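Local coordinates for protein transcriptional regulator (Vibrio vulnificus, PDB 4IVN) that probably represses transcription of the nan genes for sialic acid catabolism by binding DNA, and binds N-acetylmannosamine 6-phosphate, at residues N211-P214 with L215-L218; V25-Y28 with I29-A33; L246-V249 with L250-L254; Q49-E52 with A53-V56. All coordinates share one frame; numbering follows the deposited sequence.

Interaction 1: N211-P214 with L215-L218; sequences NHSP and LSSL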
loop_
_atom_site.group_PDB
_atom_site.type_symbol
_atom_site.label_atom_id
_atom_site.label_comp_id
_atom_site.label_asym_id
_atom_site.label_seq_id
_atom_site.Cartn_x
_atom_site.Cartn_y
_atom_site.Cartn_z
ATOM N N ASN A 211 18.187 0.633 -9.842
ATOM C CA ASN A 211 19.069 1.779 -10.054
ATOM C C ASN A 211 19.091 2.394 -11.426
ATOM O O ASN A 211 19.178 3.613 -11.534
ATOM C CB ASN A 211 20.494 1.434 -9.579
ATOM C CG ASN A 211 20.503 1.223 -8.097
ATOM O OD1 ASN A 211 20.293 2.161 -7.341
ATOM N ND2 ASN A 211 20.561 -0.020 -7.674
ATOM N N HIS A 212 19.051 1.568 -12.491
ATOM C CA HIS A 212 19.108 2.138 -13.846
ATOM C C HIS A 212 17.961 1.723 -14.696
ATOM O O HIS A 212 17.598 0.535 -14.737
ATOM C CB HIS A 212 20.386 1.715 -14.526
ATOM C CG HIS A 212 21.616 1.979 -13.677
ATOM N ND1 HIS A 212 22.257 3.175 -13.688
ATOM C CD2 HIS A 212 22.314 1.160 -12.798
ATOM C CE1 HIS A 212 23.286 3.118 -12.825
ATOM N NE2 HIS A 212 23.335 1.879 -12.309
ATOM N N SER A 213 17.405 2.653 -15.454
ATOM C CA SER A 213 16.158 2.319 -16.093
ATOM C C SER A 213 15.952 3.518 -16.999
ATOM O O SER A 213 16.595 4.542 -16.791
ATOM C CB SER A 213 15.043 2.201 -15.009
ATOM O OG SER A 213 14.518 3.534 -14.720
ATOM N N PRO A 214 15.034 3.415 -17.986
ATOM C CA PRO A 214 14.642 4.574 -18.819
ATOM C C PRO A 214 14.243 5.808 -17.974
ATOM O O PRO A 214 14.476 7.008 -18.345
ATOM C CB PRO A 214 13.405 4.037 -19.539
ATOM C CG PRO A 214 13.668 2.553 -19.713
ATOM C CD PRO A 214 14.471 2.134 -18.499
ATOM N N LEU A 215 13.569 5.533 -16.865
ATOM C CA LEU A 215 13.128 6.590 -15.961
ATOM C C LEU A 215 14.281 7.322 -15.288
ATOM O O LEU A 215 14.235 8.553 -15.028
ATOM C CB LEU A 215 12.049 6.037 -14.963
ATOM C CG LEU A 215 11.354 7.027 -13.985
ATOM C CD1 LEU A 215 10.590 8.089 -14.760
ATOM C CD2 LEU A 215 10.317 6.292 -13.060
ATOM N N SER A 216 15.387 6.627 -14.999
ATOM C CA SER A 216 16.472 7.378 -14.320
ATOM C C SER A 216 17.048 8.531 -15.112
ATOM O O SER A 216 17.430 9.530 -14.535
ATOM C CB SER A 216 17.558 6.468 -13.724
ATOM O OG SER A 216 17.924 5.585 -14.703
ATOM N N SER A 217 17.008 8.494 -16.429
ATOM C CA SER A 217 17.543 9.604 -17.133
ATOM C C SER A 217 16.467 10.710 -17.247
ATOM O O SER A 217 16.683 11.702 -17.897
ATOM C CB SER A 217 18.037 9.139 -18.534
ATOM O OG SER A 217 16.917 9.075 -19.407
ATOM N N LEU A 218 15.307 10.568 -16.593
ATOM C CA LEU A 218 14.335 11.672 -16.589
ATOM C C LEU A 218 13.991 12.018 -15.170
ATOM O O LEU A 218 12.843 12.385 -14.940
ATOM C CB LEU A 218 12.998 11.233 -17.274
ATOM C CG LEU A 218 13.080 10.664 -18.687
ATOM C CD1 LEU A 218 11.834 9.826 -18.922
ATOM C CD2 LEU A 218 13.235 11.830 -19.679
HETATM O O HOH W 1 14.836 7.512 -20.833
#

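Interaction 2: V25-Y28 with I29-A33; sequences VADY and ILENA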
loop_
_atom_site.group_PDB
_atom_site.type_symbol
_atom_site.label_atom_id
_atom_site.label_comp_id
_atom_site.label_asym_id
_atom_site.label_seq_id
_atom_site.Cartn_x
_atom_site.Cartn_y
_atom_site.Cartn_z
ATOM N N VAL A 25 26.128 -9.901 -26.163
ATOM C CA VAL A 25 24.872 -9.813 -25.412
ATOM C C VAL A 25 24.244 -11.198 -25.319
ATOM O O VAL A 25 23.699 -11.552 -24.261
ATOM C CB VAL A 25 23.856 -8.855 -26.085
ATOM C CG1 VAL A 25 22.579 -8.770 -25.248
ATOM C CG2 VAL A 25 24.441 -7.444 -26.270
ATOM N N ALA A 26 24.312 -11.989 -26.415
ATOM C CA ALA A 26 23.729 -13.327 -26.361
ATOM C C ALA A 26 24.459 -14.104 -25.252
ATOM O O ALA A 26 23.825 -14.737 -24.399
ATOM C CB ALA A 26 23.785 -14.022 -27.737
ATOM N N ASP A 27 25.774 -13.953 -25.183
ATOM C CA ASP A 27 26.601 -14.718 -24.197
ATOM C C ASP A 27 26.333 -14.341 -22.735
ATOM O O ASP A 27 26.267 -15.236 -21.845
ATOM C CB ASP A 27 28.097 -14.570 -24.463
ATOM C CG ASP A 27 28.602 -15.518 -25.524
ATOM O OD1 ASP A 27 27.986 -16.582 -25.721
ATOM O OD2 ASP A 27 29.634 -15.222 -26.168
ATOM N N TYR A 28 26.239 -13.037 -22.493
ATOM C CA TYR A 28 25.891 -12.532 -21.165
ATOM C C TYR A 28 24.530 -13.085 -20.728
ATOM O O TYR A 28 24.378 -13.517 -19.592
ATOM C CB TYR A 28 25.920 -10.997 -21.086
ATOM C CG TYR A 28 25.571 -10.443 -19.723
ATOM C CD1 TYR A 28 26.568 -10.056 -18.819
ATOM C CD2 TYR A 28 24.217 -10.269 -19.324
ATOM C CE1 TYR A 28 26.234 -9.556 -17.538
ATOM C CE2 TYR A 28 23.896 -9.757 -18.063
ATOM C CZ TYR A 28 24.908 -9.404 -17.181
ATOM O OH TYR A 28 24.567 -8.928 -15.932
ATOM N N ILE A 29 23.542 -13.098 -21.618
ATOM C CA ILE A 29 22.247 -13.592 -21.234
ATOM C C ILE A 29 22.275 -15.095 -20.935
ATOM O O ILE A 29 21.644 -15.550 -19.964
ATOM C CB ILE A 29 21.188 -13.295 -22.326
ATOM C CG1 ILE A 29 21.050 -11.774 -22.514
ATOM C CG2 ILE A 29 19.843 -13.807 -21.855
ATOM C CD1 ILE A 29 20.278 -11.312 -23.758
ATOM N N LEU A 30 22.941 -15.867 -21.796
ATOM C CA LEU A 30 23.014 -17.331 -21.667
ATOM C C LEU A 30 23.670 -17.699 -20.332
ATOM O O LEU A 30 23.368 -18.766 -19.755
ATOM C CB LEU A 30 23.811 -17.984 -22.834
ATOM C CG LEU A 30 23.082 -18.213 -24.170
ATOM C CD1 LEU A 30 24.065 -18.541 -25.336
ATOM C CD2 LEU A 30 22.015 -19.286 -24.009
ATOM N N GLU A 31 24.581 -16.834 -19.865
ATOM C CA GLU A 31 25.291 -17.070 -18.618
ATOM C C GLU A 31 24.626 -16.516 -17.404
ATOM O O GLU A 31 24.951 -16.955 -16.318
ATOM C CB GLU A 31 26.753 -16.614 -18.666
ATOM C CG GLU A 31 27.552 -17.441 -19.657
ATOM C CD GLU A 31 28.710 -16.699 -20.306
ATOM O OE1 GLU A 31 29.417 -15.931 -19.624
ATOM O OE2 GLU A 31 28.930 -16.925 -21.510
ATOM N N ASN A 32 23.707 -15.567 -17.567
ATOM C CA ASN A 32 23.184 -14.801 -16.403
ATOM C C ASN A 32 21.684 -14.779 -16.339
ATOM O O ASN A 32 21.071 -13.857 -15.778
ATOM C CB ASN A 32 23.716 -13.363 -16.438
ATOM C CG ASN A 32 25.197 -13.315 -16.262
ATOM O OD1 ASN A 32 25.683 -13.524 -15.173
ATOM N ND2 ASN A 32 25.931 -13.073 -17.346
ATOM N N ALA A 33 21.105 -15.748 -17.028
ATOM C CA ALA A 33 19.721 -15.674 -17.474
ATOM C C ALA A 33 18.760 -15.513 -16.327
ATOM O O ALA A 33 17.797 -14.733 -16.425
ATOM C CB ALA A 33 19.333 -16.877 -18.325
#

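Interaction 3: L246-V249 with L250-L254; sequences LVDV and LVNSL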
loop_
_atom_site.group_PDB
_atom_site.type_symbol
_atom_site.label_atom_id
_atom_site.label_comp_id
_atom_site.label_asym_id
_atom_site.label_seq_id
_atom_site.Cartn_x
_atom_site.Cartn_y
_atom_site.Cartn_z
ATOM N N LEU A 246 10.176 3.814 1.748
ATOM C CA LEU A 246 10.656 5.109 1.166
ATOM C C LEU A 246 9.673 6.248 1.358
ATOM O O LEU A 246 10.111 7.368 1.722
ATOM C CB LEU A 246 10.927 5.034 -0.358
ATOM C CG LEU A 246 11.844 3.957 -0.936
ATOM C CD1 LEU A 246 11.869 4.107 -2.475
ATOM C CD2 LEU A 246 13.234 3.931 -0.320
ATOM N N VAL A 247 8.387 6.009 1.057
ATOM C CA VAL A 247 7.338 7.033 1.298
ATOM C C VAL A 247 7.308 7.418 2.781
ATOM O O VAL A 247 7.273 8.650 3.177
ATOM C CB VAL A 247 5.910 6.598 0.859
ATOM C CG1 VAL A 247 4.882 7.590 1.343
ATOM C CG2 VAL A 247 5.749 6.509 -0.679
ATOM N N ASP A 248 7.336 6.395 3.648
ATOM C CA ASP A 248 7.245 6.706 5.084
ATOM C C ASP A 248 8.412 7.527 5.593
ATOM O O ASP A 248 8.188 8.522 6.311
ATOM C CB ASP A 248 7.124 5.402 5.892
ATOM C CG ASP A 248 6.790 5.645 7.331
ATOM O OD1 ASP A 248 5.832 6.414 7.709
ATOM O OD2 ASP A 248 7.419 4.961 8.064
ATOM N N VAL A 249 9.640 7.091 5.245
ATOM C CA VAL A 249 10.859 7.805 5.596
ATOM C C VAL A 249 10.892 9.212 5.000
ATOM O O VAL A 249 11.240 10.182 5.686
ATOM C CB VAL A 249 12.102 6.982 5.186
ATOM C CG1 VAL A 249 13.341 7.760 5.509
ATOM C CG2 VAL A 249 12.130 5.613 5.893
ATOM N N LEU A 250 10.376 9.379 3.790
ATOM C CA LEU A 250 10.310 10.713 3.252
ATOM C C LEU A 250 9.494 11.597 4.162
ATOM O O LEU A 250 9.932 12.661 4.506
ATOM C CB LEU A 250 9.765 10.694 1.782
ATOM C CG LEU A 250 9.535 12.039 1.120
ATOM C CD1 LEU A 250 10.778 12.982 1.114
ATOM C CD2 LEU A 250 8.950 11.890 -0.313
ATOM N N VAL A 251 8.256 11.209 4.486
ATOM C CA VAL A 251 7.329 12.088 5.200
ATOM C C VAL A 251 7.748 12.186 6.645
ATOM O O VAL A 251 7.699 13.258 7.214
ATOM C CB VAL A 251 5.839 11.644 5.026
ATOM C CG1 VAL A 251 4.871 12.585 5.768
ATOM C CG2 VAL A 251 5.593 11.635 3.512
ATOM N N ASN A 252 8.255 11.104 7.210
ATOM C CA ASN A 252 8.804 11.246 8.563
ATOM C C ASN A 252 10.015 12.204 8.694
ATOM O O ASN A 252 10.154 12.866 9.734
ATOM C CB ASN A 252 9.130 9.884 9.160
ATOM C CG ASN A 252 7.861 9.029 9.357
ATOM O OD1 ASN A 252 6.742 9.543 9.267
ATOM N ND2 ASN A 252 8.034 7.741 9.552
ATOM N N SER A 253 10.914 12.219 7.701
ATOM C CA SER A 253 11.987 13.232 7.661
ATOM C C SER A 253 11.445 14.604 7.593
ATOM O O SER A 253 11.919 15.486 8.343
ATOM C CB SER A 253 12.964 13.044 6.528
ATOM O OG SER A 253 13.330 11.723 6.563
ATOM N N LEU A 254 10.449 14.805 6.731
ATOM C CA LEU A 254 9.795 16.113 6.652
ATOM C C LEU A 254 9.285 16.556 8.046
ATOM O O LEU A 254 9.505 17.711 8.475
ATOM C CB LEU A 254 8.629 16.117 5.659
ATOM C CG LEU A 254 8.929 16.376 4.194
ATOM C CD1 LEU A 254 7.863 15.699 3.324
ATOM C CD2 LEU A 254 9.169 17.879 3.921
#

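Interaction 4: Q49-E52 with A53-V56; sequences QTSE and ATVV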
loop_
_atom_site.group_PDB
_atom_site.type_symbol
_atom_site.label_atom_id
_atom_site.label_comp_id
_atom_site.label_asym_id
_atom_site.label_seq_id
_atom_site.Cartn_x
_atom_site.Cartn_y
_atom_site.Cartn_z
ATOM N N GLN A 49 28.211 -3.539 -21.725
ATOM C CA GLN A 49 28.879 -2.413 -22.405
ATOM C C GLN A 49 28.500 -2.315 -23.901
ATOM O O GLN A 49 29.376 -2.219 -24.778
ATOM C CB GLN A 49 30.402 -2.552 -22.294
ATOM C CG GLN A 49 31.035 -2.235 -20.937
ATOM C CD GLN A 49 32.448 -2.811 -20.867
ATOM O OE1 GLN A 49 32.626 -4.022 -20.707
ATOM N NE2 GLN A 49 33.460 -1.957 -21.022
ATOM N N THR A 50 27.206 -2.341 -24.206
ATOM C CA THR A 50 26.716 -2.212 -25.577
ATOM C C THR A 50 25.625 -1.150 -25.497
ATOM O O THR A 50 25.181 -0.793 -24.407
ATOM C CB THR A 50 26.221 -3.593 -26.153
ATOM O OG1 THR A 50 25.026 -4.046 -25.473
ATOM C CG2 THR A 50 27.270 -4.682 -25.976
ATOM N N SER A 51 25.143 -0.647 -26.609
ATOM C CA SER A 51 24.023 0.292 -26.544
ATOM C C SER A 51 22.687 -0.443 -26.253
ATOM O O SER A 51 22.579 -1.664 -26.363
ATOM C CB SER A 51 23.921 0.993 -27.855
ATOM O OG SER A 51 23.716 -0.012 -28.804
ATOM N N GLU A 52 21.656 0.313 -25.916
ATOM C CA GLU A 52 20.347 -0.274 -25.854
ATOM C C GLU A 52 19.891 -0.677 -27.243
ATOM O O GLU A 52 19.110 -1.606 -27.394
ATOM C CB GLU A 52 19.354 0.701 -25.252
ATOM C CG GLU A 52 19.757 1.171 -23.881
ATOM C CD GLU A 52 18.675 2.021 -23.219
ATOM O OE1 GLU A 52 17.559 2.140 -23.784
ATOM O OE2 GLU A 52 18.949 2.542 -22.115
ATOM N N ALA A 53 20.360 0.019 -28.255
ATOM C CA ALA A 53 20.014 -0.405 -29.654
ATOM C C ALA A 53 20.490 -1.840 -29.995
ATOM O O ALA A 53 19.850 -2.582 -30.759
ATOM C CB ALA A 53 20.594 0.566 -30.667
ATOM N N THR A 54 21.671 -2.178 -29.481
ATOM C CA THR A 54 22.261 -3.501 -29.720
ATOM C C THR A 54 21.369 -4.571 -29.046
ATOM O O THR A 54 21.013 -5.577 -29.662
ATOM C CB THR A 54 23.709 -3.593 -29.213
ATOM O OG1 THR A 54 24.510 -2.583 -29.821
ATOM C CG2 THR A 54 24.312 -4.971 -29.573
ATOM N N VAL A 55 20.959 -4.295 -27.808
ATOM C CA VAL A 55 20.152 -5.242 -27.037
ATOM C C VAL A 55 18.830 -5.445 -27.771
ATOM O O VAL A 55 18.391 -6.582 -27.944
ATOM C CB VAL A 55 19.918 -4.683 -25.603
ATOM C CG1 VAL A 55 19.014 -5.582 -24.776
ATOM C CG2 VAL A 55 21.246 -4.487 -24.880
ATOM N N VAL A 56 18.223 -4.327 -28.220
ATOM C CA VAL A 56 16.961 -4.385 -28.941
ATOM C C VAL A 56 17.120 -5.217 -30.219
ATOM O O VAL A 56 16.276 -6.086 -30.513
ATOM C CB VAL A 56 16.414 -2.971 -29.306
ATOM C CG1 VAL A 56 15.187 -3.104 -30.156
ATOM C CG2 VAL A 56 16.051 -2.135 -28.066
#

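Interaction 1: N211-P214 with L215-L218
Ser-216 turns back on Ser-213 and grips it through both its hydroxyl and its backbone amide. The hydroxyl OG of Ser-216 donates to the carbonyl O of Ser-213 over 2.7 Å, lying in the carbonyl plane on a lone pair, with a C=O...OG angle of 136°. A chi1 of 49°, with OG between its own backbone N and carbonyl carbon, carries the hydroxyl back to that carbonyl. The amide N of Ser-216 serves Ser-213 twice: it donates to the side-chain OG at 3.2 Å and, weakly, to the carbonyl O at 3.0 Å. In the overlapping next turn, Leu-218 N is bonded to Leu-215 O at 2.8 Å, and the chain passes through a short 3-10 segment. A water bridges Pro-214 and Ser-217, donating to Pro-214 O at 2.6 Å and hydrogen-bonded also to Ser-217 OG at 3.0 Å. This compact turn belongs to the SIS domain, in the connection between strands 204-208 and 221-224: Pro-214, Leu-215 and Leu-218 pack on helix 188-199, Ser-213 and Ser-216 touch Met-222 of the edge strand, and His-212 meets helix 41-48 of the helix-turn-helix region.

Interaction 2: V25-Y28 with I29-A33
Tyr-28 and Asn-32 meet one turn apart on helix 20-36, part of the helix-turn-helix domain of the RpiR family. The amide of Asn-32 lies across the Tyr-28 ring, with ND2 3.3 Å above the plane and over its centre, and the amide and ring planes 34° apart. The same ND2 donates to the carbonyl O of Tyr-28 at 2.8 Å, in the carbonyl plane and on a lone pair. CB of Asn-32 adds a CH-pi contact over that face. Tyr-28 swings its ring toward the C-terminal end of the helix because CG is anti to the backbone N (chi1 -180°), and this brings the ring beneath the asparagine side chain. The far end of the ring is anchored at its hydroxyl, where OH accepts a hydrogen bond from NE2 of Gln-39, while Leu-44, Asn-47 and Thr-48 of helix 41-48 pack around it.

The backbone follows the usual i to i+4 ladder: Ile-29 N, Leu-30 N and Glu-31 N bond to the carbonyls of Val-25, Ala-26 and Asp-27. On the more open side, the carboxylates of Asp-27 and Glu-31 lie near each other, OD1 to OE2 4.3 Å, a proximity that would be mildly unfavourable if both are charged. On the buried side, Ile-29 sits against Leu-11, Leu-44 and Leu-58, which ties three other helices of the domain to this one. Val-25 lies alongside it, pointing the same way, and its methyl CG1 meets CD1 of Ile-29 at 3.7 Å.

Interaction 3: L246-V249 with L250-L254
Ser-253 closes on Val-249 with two bonds to one carbonyl oxygen, within helix 237-257 of the SIS domain. Its OG donates to Val-249 O at 2.7 Å and its backbone N to the same atom at 2.9 Å, the two donors arriving from opposite faces of the carbonyl plane. A chi1 of -49° holds OG beside its own backbone N, folded back onto the preceding turn.

The tightly packed flanks are apolar. Val-247 and Val-251 face helix 137-151, and CG2 of Val-251 comes within 3.4 Å of Val-247 O; Val-249, Leu-250 and Leu-254 are set against helix 114-126. The looser side carries Asn-252 and Ser-253, both partly exposed even in the dimer, while Asp-248 is the buried member of the polar strip. ND2 of Asn-252 stands 3.2 Å from each carboxylate oxygen of Asp-248, OD1 and OD2, with the carboxylate and amide planes turned 79° apart, and makes a weak hydrogen bond to Ser-97 OG of the second subunit. Arg-148 spans both residues, forming a salt bridge with Asp-248 and a hydrogen bond to Asn-252 OD1. From the second subunit, Phe-237 packs on Asp-248, Ile-93 on Asn-252 and Ser-253, and Cys-94 on Val-249.

A buried carboxylate is thus paired with an arginine that also holds the neighbouring amide, which probably keeps Asp-248 ionised and fixes the polar strip that faces the dimer partner.

Interaction 4: Q49-E52 with A53-V56
Ala-53, in the first turn of helix 52-61, sets its CB 3.7 Å from OG of Ser-51, the N-cap residue. Before the cap, the preceding helix 41-48 ends in a Schellman motif at Gln-49; this is the turn of the helix-turn-helix, with helix 52-61 probably the recognition helix.

Thr-54 makes the main side-chain contact. Its OG1 and Ser-51 OG share a hydrogen bond of 2.9 Å, in which either hydroxyl could be the donor. Ser-51 reaches forward over the helix end with OG between its backbone N and carbonyl carbon (chi1 59°). The backbone N of Thr-54 adds a weak bond to Ser-51 O. Thr-54 also meets Thr-50, CB to CB at 4.0 Å, the two side chains crossing at about a right angle; both touch Val-25 of helix 20-36.

Val-55 follows, its N weakly bonded to Ser-51 O at 3.4 Å. Its CG2 approaches Thr-50 OG1 to 3.9 Å, an oxygen whose hydrogen bond is with Thr-48 OG1, and its side chain packs on Leu-44. Val-56 completes the first full turn with N to Glu-52 O at 3.0 Å and an N-H...O angle of 165°, while CG2 lies 3.2 Å from the same oxygen.

The two bonds to Ser-51 O are weak, whereas that of Val-56 is firm. Where the backbone bonds are weak, the hydroxyl pair of Ser-51 and Thr-54 adds a side-chain link across the helix start, and a weak bond from Lys-21 to Thr-54 OG1 connects it to helix 20-36.

Along the chain the order is interaction 2, interaction 4, interaction 1, interaction 3. The first two belong to the helix-turn-helix domain, with centres about 13 Å apart, and touch directly: CG2 of Val-25 packs against Thr-50 OG1 at 3.5 Å, joining helix 20-36 to the start of helix 52-61. Interactions 1 and 3 lie in the SIS domain, centres about 22 Å apart, one in the connection leading to edge strand 221-224 and the other on helix 237-257 at the dimer contact. Interaction 1 faces the DNA-binding domain, its centre about 15 Å from that of interaction 4. The loop 211-218 thus stands between the sugar phosphate-binding domain and the domain that probably reads DNA.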